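Long-range contacts in manganese lipoxygenase (Gaeumannomyces graminis, PDB 5FX8), which oxygenates linoleic and alpha-linolenic acids to their 11S- and 13R-hydroperoxides, using a catalytic manganese ion: residues A[79-84]-A[293-298]; A[73-78]-A[327-332]; A[177-182]-A[210-215]; A[186-191]-A[233-238]. One frame throughout, in Å; residues are numbered along the deposited sequence.

The four contacts form two groups. Interactions 1 and 2 lie 8 Å apart between centres and touch. They bring residues 73-84 against helices 268-305 and 328-336, next to the manganese site. The centres of interactions 3 and 4 are 11 Å apart, and the two share the five-stranded antiparallel sheet, in which strands 212-216 and 235-241 are neighbours. The centres of interactions 1 and 3 are about 31 Å apart, and nothing touches between the groups. Along the chain, both segments of interaction 1 fall between those of interaction 2. Interactions 3 and 4 alternate their segments and fall inside both loops. The sheet contacts are therefore remote from the metal, while the first group contains the ligand His294 and packs Ile328 against it.

Interaction 1: residues A[79-84]-A[293-298]; sequences QTTFYP and FHTIPE. With MN (manganese (II) ion), chain I.
Glu298 meets the ring of Tyr83 at the edge. Its OE1 lies near the ring plane, 4.0 Å from Tyr83 CD1. The carboxylate stands almost perpendicular to the ring, with the two planes 89° apart. One face of the ring carries Pro84, whose CD sits above it toward the rim. Tyr83 has CG anti to the backbone N (chi1 -175°), which swings the ring toward helix 268-305. Its hydroxyl is hydrogen-bonded to the carbonyl O of Tyr326. One turn back along the helix, Thr295 faces the loop. Thr80 OG1 and Thr295 OG1 form a hydrogen bond of 3.1 Å, and the two side chains cross at about a right angle. Thr81 packs beside this pair. Its CB is 3.8 Å from Thr295 CB, and its CG2 lies against the carbonyl O of Thr295. The helix is kinked at Pro297, whose ring nitrogen has no proton to give to the preceding turn. His294 is turned to the metal, with NE2 bound to manganese at 2.1 Å. A water 2.4 Å from the manganese, His290, His478, Asn482 and Val618 complete the site. The contact therefore covers the helix next to a catalytic ligand. The two segments share a single hydrogen bond, between hydroxyls. The buried Glu298 carboxylate forms a salt bridge with Arg329, and this probably stabilises its negative charge.

Interaction 2: residues A[73-78]-A[327-332]; sequences GPSTLG and AIRPVG
The long loop of the hairpin formed by strands 71-73 and 83-85 lies on helix 328-336, with Thr76 and Leu77 against Arg329. The arginine is extended at first and then bends at chi3, which brings its guanidinium to the loop backbone. NH1 of Arg329 donates to Thr76 O over 3.1 Å, with a nearly straight N-H...O angle of 167°. The acceptor is in the guanidinium plane, but the donor is tilted 24° from the carbonyl plane. Ser75 OG also lies at the guanidinium edge, 3.6 Å from Arg329 NH1. The aliphatic part is covered by the loop: Thr76 OG1 is 3.4 Å from Arg329 CD, and Leu77 CB is 3.8 Å from the same CD. Beyond this, Leu77 CD1 reaches Gly332 C at 3.8 Å, where there is no side chain in the way. The loop keeps its own shape through Ser75 OG, which donates to Gly78 O at 2.8 Å and accepts from Thr80 N. Arg329 NE is paired with Glu298, and NH1 also bonds Thr81 O. Ile328 touches the manganese ligand His294. This is a hairpin loop tied to a helix by a buried arginine; the same helix reaches the lipoxygenase metal site through Ile328.

Interaction 3: residues A[177-182]-A[210-215]; sequences KRLHPT and GRLFLV
With chi1 at -171°, the Arg178 chain leaves opposite its amide nitrogen and then bends at chi3, while Phe213 has CG beside its N, opposite the carbonyl carbon. These torsions lay the two side chains side by side, pointing the same way. Phe213 CZ sits over the centre of one guanidinium face, 3.8 Å from Arg178 CZ, with the two planes 52° apart. Arg178 CB is 3.6 Å from Phe213 CE2. From this position, Arg178 NH1 donates to Gly210 O at 2.6 Å, nearly along the C=O axis, though the N-H...O angle is only 131°. Gly210 has positive phi and is the C' residue of the Schellman motif that ends helix 203-208. The backbones form an antiparallel ladder. Lys177 and Leu214 are a hydrogen-bonded pair, with Leu214 N to Lys177 O at 2.9 Å. Arg178 and Phe213 are the next, non-hydrogen-bonded pair. Leu179 N then donates to Leu212 O over 2.8 Å. A water continues the pairing, bridging Leu179 O and Leu212 N. Leu179 splits its two methyls, CD1 to Leu212 CB and CD2 to Leu214 CB, each at 3.9 Å. Arg178 NE and NH2 bond the carbonyls of Gly382 and Pro390. The buried guanidinium thus gives hydrogen bonds to three backbone carbonyls, and these dipoles probably stabilise its positive charge at the sheet edge.

Interaction 4: residues A[186-191]-A[233-238]; sequences LPFSVE and ACQGLF
Phe188 fits against Gln235 and Leu237, and Pro187 lies beside it. Phe188 CZ is 3.9 Å from Leu237 CB, and its CE1 is 4.2 Å from Leu237 CD2. On the Gln235 side, Phe188 CE2 is 3.8 Å from Gln235 CB and 3.7 Å from the carbonyl O of Gln235. The phenyl and the glutamine run past each other in opposite directions, with ring and amide planes 44° apart. Pro187 CG touches Leu237 CD1 at 4.1 Å. No hydrogen bond joins the two segments; the contact is van der Waals packing of Pro187 and Phe188 on Leu237 and Gln235. Phe188 places CG between its backbone N and carbonyl carbon (chi1 56°), and the ring then points from the loop to the strand. Gln235 and Leu237 are two residues apart on strand 235-241, so both side chains leave the same face of the sheet. That strand is the middle one of five in the antiparallel sheet. Gly236 bonds to Val215 on one neighbouring strand, and Leu237 bonds to Leu250 on the other. The loop covers the face across several strands: Phe188 also rests on Ala251 and Lys253, and Pro187 on Leu214. Leu237 is further packed by Leu203 of helix 203-208. Beyond Val190, which touches Ala251, the chain reaches Glu191 at the N-cap position of helix 192-199. At the other end of the strand segment, Cys234 N is hydrogen-bonded to Asn281 OD1 of helix 268-305.

Interaction 1: residues A[79-84]-A[293-298]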
loop_
_atom_site.group_PDB
_atom_site.type_symbol
_atom_site.label_atom_id
_atom_site.label_comp_id
_atom_site.label_asym_id
_atom_site.label_seq_id
_atom_site.Cartn_x
_atom_site.Cartn_y
_atom_site.Cartn_z
ATOM N N GLN A 79 0.828 -17.893 -12.459
ATOM C CA GLN A 79 1.911 -18.783 -12.788
ATOM C C GLN A 79 3.143 -17.944 -13.125
ATOM O O GLN A 79 3.409 -17.637 -14.284
ATOM C CB GLN A 79 1.507 -19.703 -13.914
ATOM C CG GLN A 79 2.517 -20.798 -14.155
ATOM C CD GLN A 79 2.762 -21.666 -12.929
ATOM O OE1 GLN A 79 1.821 -22.070 -12.231
ATOM N NE2 GLN A 79 4.031 -21.964 -12.664
ATOM N N THR A 80 3.911 -17.597 -12.099
ATOM C CA THR A 80 5.172 -16.897 -12.312
ATOM C C THR A 80 6.316 -17.603 -11.600
ATOM O O THR A 80 7.086 -18.346 -12.203
ATOM C CB THR A 80 5.123 -15.437 -11.811
ATOM O OG1 THR A 80 5.092 -15.393 -10.371
ATOM C CG2 THR A 80 3.938 -14.656 -12.405
ATOM N N THR A 81 6.410 -17.378 -10.308
ATOM C CA THR A 81 7.591 -17.622 -9.510
ATOM C C THR A 81 7.267 -18.650 -8.432
ATOM O O THR A 81 6.133 -18.725 -7.967
ATOM C CB THR A 81 8.041 -16.274 -8.912
ATOM O OG1 THR A 81 8.793 -15.538 -9.866
ATOM C CG2 THR A 81 8.818 -16.443 -7.726
ATOM N N PHE A 82 8.256 -19.445 -8.041
ATOM C CA PHE A 82 8.065 -20.390 -6.955
ATOM C C PHE A 82 7.692 -19.650 -5.674
ATOM O O PHE A 82 8.202 -18.571 -5.391
ATOM C CB PHE A 82 9.351 -21.203 -6.728
ATOM C CG PHE A 82 9.764 -22.089 -7.888
ATOM C CD1 PHE A 82 8.840 -22.868 -8.568
ATOM C CD2 PHE A 82 11.099 -22.168 -8.283
ATOM C CE1 PHE A 82 9.241 -23.690 -9.610
ATOM C CE2 PHE A 82 11.492 -22.987 -9.342
ATOM C CZ PHE A 82 10.568 -23.736 -9.996
ATOM N N TYR A 83 6.805 -20.230 -4.906
ATOM C CA TYR A 83 6.435 -19.756 -3.583
ATOM C C TYR A 83 6.961 -20.737 -2.549
ATOM O O TYR A 83 6.969 -21.940 -2.797
ATOM C CB TYR A 83 4.916 -19.615 -3.451
ATOM C CG TYR A 83 4.467 -19.006 -2.153
ATOM C CD1 TYR A 83 4.406 -17.631 -1.994
ATOM C CD2 TYR A 83 4.112 -19.796 -1.086
ATOM C CE1 TYR A 83 3.999 -17.088 -0.823
ATOM C CE2 TYR A 83 3.715 -19.256 0.070
ATOM C CZ TYR A 83 3.658 -17.910 0.205
ATOM O OH TYR A 83 3.246 -17.385 1.396
ATOM N N PRO A 84 7.462 -20.260 -1.415
ATOM C CA PRO A 84 8.127 -21.163 -0.474
ATOM C C PRO A 84 7.174 -22.139 0.161
ATOM O O PRO A 84 6.082 -21.780 0.593
ATOM C CB PRO A 84 8.712 -20.217 0.582
ATOM C CG PRO A 84 8.001 -19.022 0.446
ATOM C CD PRO A 84 7.652 -18.869 -1.000
ATOM N N PHE A 293 5.923 -7.314 -9.493
ATOM C CA PHE A 293 6.633 -6.575 -8.455
ATOM C C PHE A 293 6.550 -7.296 -7.125
ATOM O O PHE A 293 7.376 -7.052 -6.255
ATOM C CB PHE A 293 6.088 -5.155 -8.247
ATOM C CG PHE A 293 6.228 -4.232 -9.434
ATOM C CD1 PHE A 293 6.716 -4.670 -10.639
ATOM C CD2 PHE A 293 5.848 -2.908 -9.338
ATOM C CE1 PHE A 293 6.819 -3.815 -11.712
ATOM C CE2 PHE A 293 5.966 -2.048 -10.422
ATOM C CZ PHE A 293 6.441 -2.510 -11.595
ATOM N N HIS A 294 5.557 -8.160 -6.928
ATOM C CA HIS A 294 5.582 -8.971 -5.715
ATOM C C HIS A 294 6.449 -10.222 -5.875
ATOM O O HIS A 294 7.260 -10.522 -5.005
ATOM C CB HIS A 294 4.158 -9.354 -5.302
ATOM C CG HIS A 294 3.410 -8.277 -4.582
ATOM N ND1 HIS A 294 3.593 -8.013 -3.247
ATOM C CD2 HIS A 294 2.475 -7.399 -5.012
ATOM C CE1 HIS A 294 2.803 -7.022 -2.881
ATOM N NE2 HIS A 294 2.112 -6.630 -3.935
ATOM N N THR A 295 6.334 -10.942 -6.985
ATOM C CA THR A 295 6.904 -12.274 -7.082
ATOM C C THR A 295 8.377 -12.306 -7.485
ATOM O O THR A 295 9.059 -13.270 -7.142
ATOM C CB THR A 295 6.081 -13.162 -8.038
ATOM O OG1 THR A 295 5.946 -12.560 -9.335
ATOM C CG2 THR A 295 4.738 -13.381 -7.486
ATOM N N ILE A 296 8.915 -11.295 -8.155
ATOM C CA ILE A 296 10.359 -11.309 -8.429
ATOM C C ILE A 296 11.183 -11.063 -7.158
ATOM O O ILE A 296 12.182 -11.770 -6.922
ATOM C CB ILE A 296 10.723 -10.298 -9.533
ATOM C CG1 ILE A 296 9.803 -10.486 -10.716
ATOM C CG2 ILE A 296 12.131 -10.503 -9.992
ATOM C CD1 ILE A 296 9.847 -11.826 -11.220
ATOM N N PRO A 297 10.830 -10.089 -6.307
ATOM C CA PRO A 297 11.511 -10.011 -5.011
ATOM C C PRO A 297 11.387 -11.282 -4.199
ATOM O O PRO A 297 12.388 -11.721 -3.635
ATOM C CB PRO A 297 10.829 -8.827 -4.316
ATOM C CG PRO A 297 10.339 -8.017 -5.374
ATOM C CD PRO A 297 9.976 -8.915 -6.508
ATOM N N GLU A 298 10.196 -11.877 -4.117
ATOM C CA GLU A 298 10.024 -13.080 -3.314
ATOM C C GLU A 298 11.019 -14.148 -3.724
ATOM O O GLU A 298 11.624 -14.789 -2.867
ATOM C CB GLU A 298 8.597 -13.630 -3.442
ATOM C CG GLU A 298 7.531 -13.031 -2.564
ATOM C CD GLU A 298 6.113 -13.282 -3.108
ATOM O OE1 GLU A 298 5.845 -14.330 -3.720
ATOM O OE2 GLU A 298 5.251 -12.405 -2.950
HETATM MN MN MN I . 0.716 -5.034 -4.111
HETATM O O HOH W 1 -1.302 -6.376 -4.281
#

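Interaction 2: residues A[73-78]-A[327-332]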
loop_
_atom_site.group_PDB
_atom_site.type_symbol
_atom_site.label_atom_id
_atom_site.label_comp_id
_atom_site.label_asym_id
_atom_site.label_seq_id
_atom_site.Cartn_x
_atom_site.Cartn_y
_atom_site.Cartn_z
ATOM N N GLY A 73 8.264 -24.146 -3.800
ATOM C CA GLY A 73 6.985 -24.740 -4.097
ATOM C C GLY A 73 6.394 -24.191 -5.372
ATOM O O GLY A 73 6.930 -23.275 -5.985
ATOM N N PRO A 74 5.253 -24.729 -5.793
ATOM C CA PRO A 74 4.624 -24.219 -7.010
ATOM C C PRO A 74 4.273 -22.752 -6.868
ATOM O O PRO A 74 4.074 -22.236 -5.769
ATOM C CB PRO A 74 3.372 -25.076 -7.145
ATOM C CG PRO A 74 3.638 -26.246 -6.307
ATOM C CD PRO A 74 4.421 -25.775 -5.173
ATOM N N SER A 75 4.213 -22.084 -8.015
ATOM C CA SER A 75 3.776 -20.708 -8.080
ATOM C C SER A 75 2.310 -20.612 -7.678
ATOM O O SER A 75 1.470 -21.379 -8.143
ATOM C CB SER A 75 4.003 -20.192 -9.495
ATOM O OG SER A 75 3.562 -18.865 -9.688
ATOM N N THR A 76 2.004 -19.692 -6.789
ATOM C CA THR A 76 0.634 -19.353 -6.472
ATOM C C THR A 76 0.364 -17.931 -6.959
ATOM O O THR A 76 1.272 -17.223 -7.400
ATOM C CB THR A 76 0.372 -19.500 -4.969
ATOM O OG1 THR A 76 1.017 -18.433 -4.274
ATOM C CG2 THR A 76 0.938 -20.816 -4.443
ATOM N N LEU A 77 -0.904 -17.534 -6.888
ATOM C CA LEU A 77 -1.386 -16.246 -7.373
ATOM C C LEU A 77 -0.998 -16.023 -8.827
ATOM O O LEU A 77 -0.434 -14.996 -9.194
ATOM C CB LEU A 77 -0.886 -15.090 -6.502
ATOM C CG LEU A 77 -1.802 -13.841 -6.496
ATOM C CD1 LEU A 77 -3.098 -14.105 -5.730
ATOM C CD2 LEU A 77 -1.124 -12.606 -5.927
ATOM N N GLY A 78 -1.307 -16.997 -9.665
ATOM C CA GLY A 78 -0.845 -16.969 -11.037
ATOM C C GLY A 78 0.375 -17.846 -11.234
ATOM O O GLY A 78 0.911 -18.471 -10.316
ATOM N N ALA A 327 2.886 -12.821 2.768
ATOM C CA ALA A 327 1.464 -12.778 2.978
ATOM C C ALA A 327 0.684 -12.460 1.714
ATOM O O ALA A 327 -0.469 -12.866 1.611
ATOM C CB ALA A 327 1.140 -11.753 4.060
ATOM N N ILE A 328 1.287 -11.797 0.729
ATOM C CA ILE A 328 0.487 -11.211 -0.342
ATOM C C ILE A 328 -0.125 -12.292 -1.230
ATOM O O ILE A 328 -1.288 -12.184 -1.626
ATOM C CB ILE A 328 1.312 -10.192 -1.156
ATOM C CG1 ILE A 328 1.886 -9.112 -0.239
ATOM C CG2 ILE A 328 0.448 -9.508 -2.202
ATOM C CD1 ILE A 328 0.870 -8.372 0.549
ATOM N N ARG A 329 0.618 -13.345 -1.555
ATOM C CA ARG A 329 0.012 -14.404 -2.361
ATOM C C ARG A 329 -1.085 -15.174 -1.610
ATOM O O ARG A 329 -2.180 -15.351 -2.169
ATOM C CB ARG A 329 1.107 -15.312 -2.924
ATOM C CG ARG A 329 1.952 -14.604 -3.965
ATOM C CD ARG A 329 2.589 -15.553 -4.977
ATOM N NE ARG A 329 4.057 -15.530 -4.950
ATOM C CZ ARG A 329 4.841 -16.249 -5.741
ATOM N NH1 ARG A 329 4.322 -17.054 -6.641
ATOM N NH2 ARG A 329 6.144 -16.155 -5.629
ATOM N N PRO A 330 -0.890 -15.634 -0.371
ATOM C CA PRO A 330 -1.992 -16.314 0.326
ATOM C C PRO A 330 -3.225 -15.455 0.555
ATOM O O PRO A 330 -4.365 -15.931 0.400
ATOM C CB PRO A 330 -1.352 -16.706 1.654
ATOM C CG PRO A 330 0.031 -16.720 1.409
ATOM C CD PRO A 330 0.347 -15.707 0.409
ATOM N N VAL A 331 -3.025 -14.210 0.984
ATOM C CA VAL A 331 -4.145 -13.335 1.288
ATOM C C VAL A 331 -4.878 -12.982 0.006
ATOM O O VAL A 331 -6.114 -13.044 -0.065
ATOM C CB VAL A 331 -3.658 -12.083 2.040
ATOM C CG1 VAL A 331 -4.745 -11.032 2.143
ATOM C CG2 VAL A 331 -3.169 -12.456 3.419
ATOM N N GLY A 332 -4.120 -12.657 -1.037
ATOM C CA GLY A 332 -4.729 -12.346 -2.314
ATOM C C GLY A 332 -5.508 -13.511 -2.886
ATOM O O GLY A 332 -6.601 -13.338 -3.415
#

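Interaction 3: residues A[177-182]-A[210-215]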
loop_
_atom_site.group_PDB
_atom_site.type_symbol
_atom_site.label_atom_id
_atom_site.label_comp_id
_atom_site.label_asym_id
_atom_site.label_seq_id
_atom_site.Cartn_x
_atom_site.Cartn_y
_atom_site.Cartn_z
ATOM N N LYS A 177 5.664 3.147 -24.600
ATOM C CA LYS A 177 6.859 2.778 -25.335
ATOM C C LYS A 177 6.905 3.599 -26.610
ATOM O O LYS A 177 5.885 3.755 -27.276
ATOM C CB LYS A 177 6.853 1.278 -25.623
ATOM C CG LYS A 177 7.375 0.915 -26.961
ATOM C CD LYS A 177 6.527 -0.182 -27.603
ATOM C CE LYS A 177 6.823 -0.341 -29.098
ATOM N NZ LYS A 177 5.946 -1.393 -29.685
ATOM N N ARG A 178 8.071 4.164 -26.916
ATOM C CA ARG A 178 8.252 4.962 -28.123
ATOM C C ARG A 178 8.285 4.073 -29.357
ATOM O O ARG A 178 8.818 2.967 -29.325
ATOM C CB ARG A 178 9.549 5.758 -28.038
ATOM C CG ARG A 178 9.722 6.769 -29.141
ATOM C CD ARG A 178 11.148 7.237 -29.248
ATOM N NE ARG A 178 11.601 7.969 -28.072
ATOM C CZ ARG A 178 11.741 9.285 -27.998
ATOM N NH1 ARG A 178 11.479 10.046 -29.034
ATOM N NH2 ARG A 178 12.148 9.836 -26.876
ATOM N N LEU A 179 7.731 4.557 -30.454
ATOM C CA LEU A 179 7.743 3.797 -31.695
ATOM C C LEU A 179 9.036 4.068 -32.441
ATOM O O LEU A 179 9.313 5.207 -32.813
ATOM C CB LEU A 179 6.543 4.148 -32.569
ATOM C CG LEU A 179 5.211 3.667 -31.995
ATOM C CD1 LEU A 179 4.065 4.030 -32.923
ATOM C CD2 LEU A 179 5.260 2.153 -31.685
ATOM N N HIS A 180 9.810 3.024 -32.670
ATOM C CA HIS A 180 11.020 3.174 -33.446
ATOM C C HIS A 180 10.681 3.506 -34.894
ATOM O O HIS A 180 9.774 2.913 -35.465
ATOM C CB HIS A 180 11.845 1.908 -33.410
ATOM C CG HIS A 180 13.226 2.095 -33.941
ATOM N ND1 HIS A 180 13.570 1.817 -35.244
ATOM C CD2 HIS A 180 14.346 2.570 -33.348
ATOM C CE1 HIS A 180 14.852 2.080 -35.422
ATOM N NE2 HIS A 180 15.344 2.545 -34.287
ATOM N N PRO A 181 11.413 4.426 -35.522
ATOM C CA PRO A 181 11.068 4.810 -36.894
ATOM C C PRO A 181 11.101 3.672 -37.870
ATOM O O PRO A 181 10.353 3.707 -38.847
ATOM C CB PRO A 181 12.125 5.863 -37.231
ATOM C CG PRO A 181 12.450 6.441 -35.953
ATOM C CD PRO A 181 12.458 5.307 -34.981
ATOM N N THR A 182 11.939 2.665 -37.663
ATOM C CA THR A 182 11.972 1.612 -38.666
ATOM C C THR A 182 11.779 0.239 -38.076
ATOM O O THR A 182 11.366 -0.674 -38.784
ATOM C CB THR A 182 13.282 1.603 -39.435
ATOM O OG1 THR A 182 14.368 1.382 -38.531
ATOM C CG2 THR A 182 13.460 2.892 -40.186
ATOM N N GLY A 210 10.482 9.968 -34.694
ATOM C CA GLY A 210 10.566 9.438 -33.348
ATOM C C GLY A 210 9.707 10.166 -32.345
ATOM O O GLY A 210 10.076 10.240 -31.182
ATOM N N ARG A 211 8.568 10.716 -32.770
ATOM C CA ARG A 211 7.665 11.459 -31.903
ATOM C C ARG A 211 6.363 10.715 -31.601
ATOM O O ARG A 211 5.489 11.295 -30.970
ATOM C CB ARG A 211 7.343 12.820 -32.520
ATOM C CG ARG A 211 8.554 13.565 -32.989
ATOM C CD ARG A 211 8.252 14.934 -33.533
ATOM N NE ARG A 211 8.212 15.961 -32.503
ATOM C CZ ARG A 211 9.177 16.841 -32.254
ATOM N NH1 ARG A 211 10.290 16.842 -32.948
ATOM N NH2 ARG A 211 9.021 17.733 -31.302
ATOM N N LEU A 212 6.213 9.456 -32.021
ATOM C CA LEU A 212 5.023 8.654 -31.745
ATOM C C LEU A 212 5.298 7.621 -30.660
ATOM O O LEU A 212 6.315 6.929 -30.699
ATOM C CB LEU A 212 4.524 7.935 -32.996
ATOM C CG LEU A 212 3.656 8.657 -34.020
ATOM C CD1 LEU A 212 3.073 7.633 -34.917
ATOM C CD2 LEU A 212 2.560 9.465 -33.398
ATOM N N PHE A 213 4.362 7.494 -29.726
ATOM C CA PHE A 213 4.444 6.599 -28.586
ATOM C C PHE A 213 3.157 5.794 -28.504
ATOM O O PHE A 213 2.095 6.264 -28.897
ATOM C CB PHE A 213 4.636 7.361 -27.280
ATOM C CG PHE A 213 5.836 8.228 -27.248
ATOM C CD1 PHE A 213 5.831 9.478 -27.850
ATOM C CD2 PHE A 213 6.972 7.820 -26.582
ATOM C CE1 PHE A 213 6.942 10.274 -27.803
ATOM C CE2 PHE A 213 8.074 8.623 -26.537
ATOM C CZ PHE A 213 8.053 9.849 -27.156
ATOM N N LEU A 214 3.248 4.587 -27.967
ATOM C CA LEU A 214 2.142 3.643 -28.006
ATOM C C LEU A 214 1.915 3.033 -26.641
ATOM O O LEU A 214 2.869 2.668 -25.964
ATOM C CB LEU A 214 2.416 2.518 -28.996
ATOM C CG LEU A 214 1.435 1.344 -28.999
ATOM C CD1 LEU A 214 0.047 1.795 -29.349
ATOM C CD2 LEU A 214 1.882 0.342 -29.995
ATOM N N VAL A 215 0.655 2.904 -26.248
ATOM C CA VAL A 215 0.248 2.022 -25.166
ATOM C C VAL A 215 -0.627 0.935 -25.762
ATOM O O VAL A 215 -1.658 1.228 -26.369
ATOM C CB VAL A 215 -0.510 2.773 -24.074
ATOM C CG1 VAL A 215 -0.998 1.798 -23.009
ATOM C CG2 VAL A 215 0.370 3.811 -23.489
HETATM O O HOH W 2 7.837 7.508 -33.427
#

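Interaction 4: residues A[186-191]-A[233-238]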
loop_
_atom_site.group_PDB
_atom_site.type_symbol
_atom_site.label_atom_id
_atom_site.label_comp_id
_atom_site.label_asym_id
_atom_site.label_seq_id
_atom_site.Cartn_x
_atom_site.Cartn_y
_atom_site.Cartn_z
ATOM N N LEU A 186 3.415 1.284 -37.535
ATOM C CA LEU A 186 2.249 1.933 -36.957
ATOM C C LEU A 186 1.231 0.883 -36.524
ATOM O O LEU A 186 0.859 0.025 -37.330
ATOM C CB LEU A 186 1.608 2.872 -37.962
ATOM C CG LEU A 186 2.448 4.047 -38.406
ATOM C CD1 LEU A 186 1.756 4.756 -39.538
ATOM C CD2 LEU A 186 2.606 4.977 -37.247
ATOM N N PRO A 187 0.744 0.925 -35.292
ATOM C CA PRO A 187 -0.209 -0.094 -34.845
ATOM C C PRO A 187 -1.538 -0.032 -35.584
ATOM O O PRO A 187 -2.075 -1.057 -36.000
ATOM C CB PRO A 187 -0.386 0.226 -33.361
ATOM C CG PRO A 187 -0.105 1.664 -33.256
ATOM C CD PRO A 187 0.967 1.955 -34.266
ATOM N N PHE A 188 -2.084 1.161 -35.750
ATOM C CA PHE A 188 -3.324 1.333 -36.475
ATOM C C PHE A 188 -3.255 2.643 -37.238
ATOM O O PHE A 188 -2.388 3.480 -36.994
ATOM C CB PHE A 188 -4.537 1.299 -35.541
ATOM C CG PHE A 188 -4.488 2.305 -34.435
ATOM C CD1 PHE A 188 -4.889 3.606 -34.648
ATOM C CD2 PHE A 188 -4.081 1.933 -33.167
ATOM C CE1 PHE A 188 -4.864 4.512 -33.634
ATOM C CE2 PHE A 188 -4.061 2.839 -32.144
ATOM C CZ PHE A 188 -4.453 4.127 -32.376
ATOM N N SER A 189 -4.188 2.821 -38.157
ATOM C CA SER A 189 -4.219 3.989 -39.015
ATOM C C SER A 189 -5.298 4.954 -38.556
ATOM O O SER A 189 -6.251 4.585 -37.875
ATOM C CB SER A 189 -4.458 3.595 -40.472
ATOM O OG SER A 189 -4.137 4.687 -41.334
ATOM N N VAL A 190 -5.116 6.212 -38.921
ATOM C CA VAL A 190 -6.084 7.259 -38.656
ATOM C C VAL A 190 -6.266 8.044 -39.944
ATOM O O VAL A 190 -5.335 8.169 -40.747
ATOM C CB VAL A 190 -5.645 8.187 -37.516
ATOM C CG1 VAL A 190 -6.788 9.061 -37.107
ATOM C CG2 VAL A 190 -5.153 7.401 -36.334
ATOM N N GLU A 191 -7.477 8.551 -40.149
ATOM C CA GLU A 191 -7.742 9.385 -41.307
ATOM C C GLU A 191 -6.812 10.578 -41.286
ATOM O O GLU A 191 -6.861 11.391 -40.358
ATOM C CB GLU A 191 -9.197 9.853 -41.320
ATOM C CG GLU A 191 -10.192 8.791 -41.693
ATOM C CD GLU A 191 -11.614 9.217 -41.403
ATOM O OE1 GLU A 191 -11.863 10.437 -41.281
ATOM O OE2 GLU A 191 -12.484 8.332 -41.281
ATOM N N ALA A 233 -10.186 -3.274 -25.496
ATOM C CA ALA A 233 -8.793 -3.698 -25.484
ATOM C C ALA A 233 -7.986 -2.580 -26.160
ATOM O O ALA A 233 -7.443 -2.703 -27.254
ATOM C CB ALA A 233 -8.612 -5.053 -26.159
ATOM N N CYS A 234 -7.911 -1.437 -25.491
ATOM C CA CYS A 234 -7.507 -0.215 -26.166
ATOM C C CYS A 234 -6.026 -0.201 -26.507
ATOM O O CYS A 234 -5.181 -0.699 -25.762
ATOM C CB CYS A 234 -7.834 0.994 -25.313
ATOM S SG CYS A 234 -9.579 1.311 -25.258
ATOM N N GLN A 235 -5.725 0.354 -27.661
ATOM C CA GLN A 235 -4.394 0.805 -27.997
ATOM C C GLN A 235 -4.479 2.313 -28.030
ATOM O O GLN A 235 -5.363 2.864 -28.682
ATOM C CB GLN A 235 -3.939 0.269 -29.345
ATOM C CG GLN A 235 -3.808 -1.200 -29.402
ATOM C CD GLN A 235 -3.349 -1.646 -30.744
ATOM O OE1 GLN A 235 -2.316 -2.297 -30.870
ATOM N NE2 GLN A 235 -4.099 -1.293 -31.770
ATOM N N GLY A 236 -3.592 2.975 -27.301
ATOM C CA GLY A 236 -3.525 4.420 -27.281
ATOM C C GLY A 236 -2.268 4.879 -27.997
ATOM O O GLY A 236 -1.177 4.364 -27.745
ATOM N N LEU A 237 -2.446 5.837 -28.898
ATOM C CA LEU A 237 -1.355 6.459 -29.625
ATOM C C LEU A 237 -1.157 7.863 -29.083
ATOM O O LEU A 237 -2.116 8.633 -28.970
ATOM C CB LEU A 237 -1.662 6.503 -31.107
ATOM C CG LEU A 237 -0.528 6.596 -32.099
ATOM C CD1 LEU A 237 0.439 5.483 -31.882
ATOM C CD2 LEU A 237 -1.158 6.469 -33.456
ATOM N N PHE A 238 0.082 8.179 -28.718
ATOM C CA PHE A 238 0.422 9.472 -28.164
ATOM C C PHE A 238 1.548 10.084 -28.979
ATOM O O PHE A 238 2.272 9.387 -29.680
ATOM C CB PHE A 238 0.811 9.342 -26.720
ATOM C CG PHE A 238 -0.222 8.692 -25.883
ATOM C CD1 PHE A 238 -0.337 7.319 -25.834
ATOM C CD2 PHE A 238 -1.066 9.455 -25.113
ATOM C CE1 PHE A 238 -1.280 6.736 -25.052
ATOM C CE2 PHE A 238 -2.009 8.879 -24.334
ATOM C CZ PHE A 238 -2.125 7.522 -24.297
#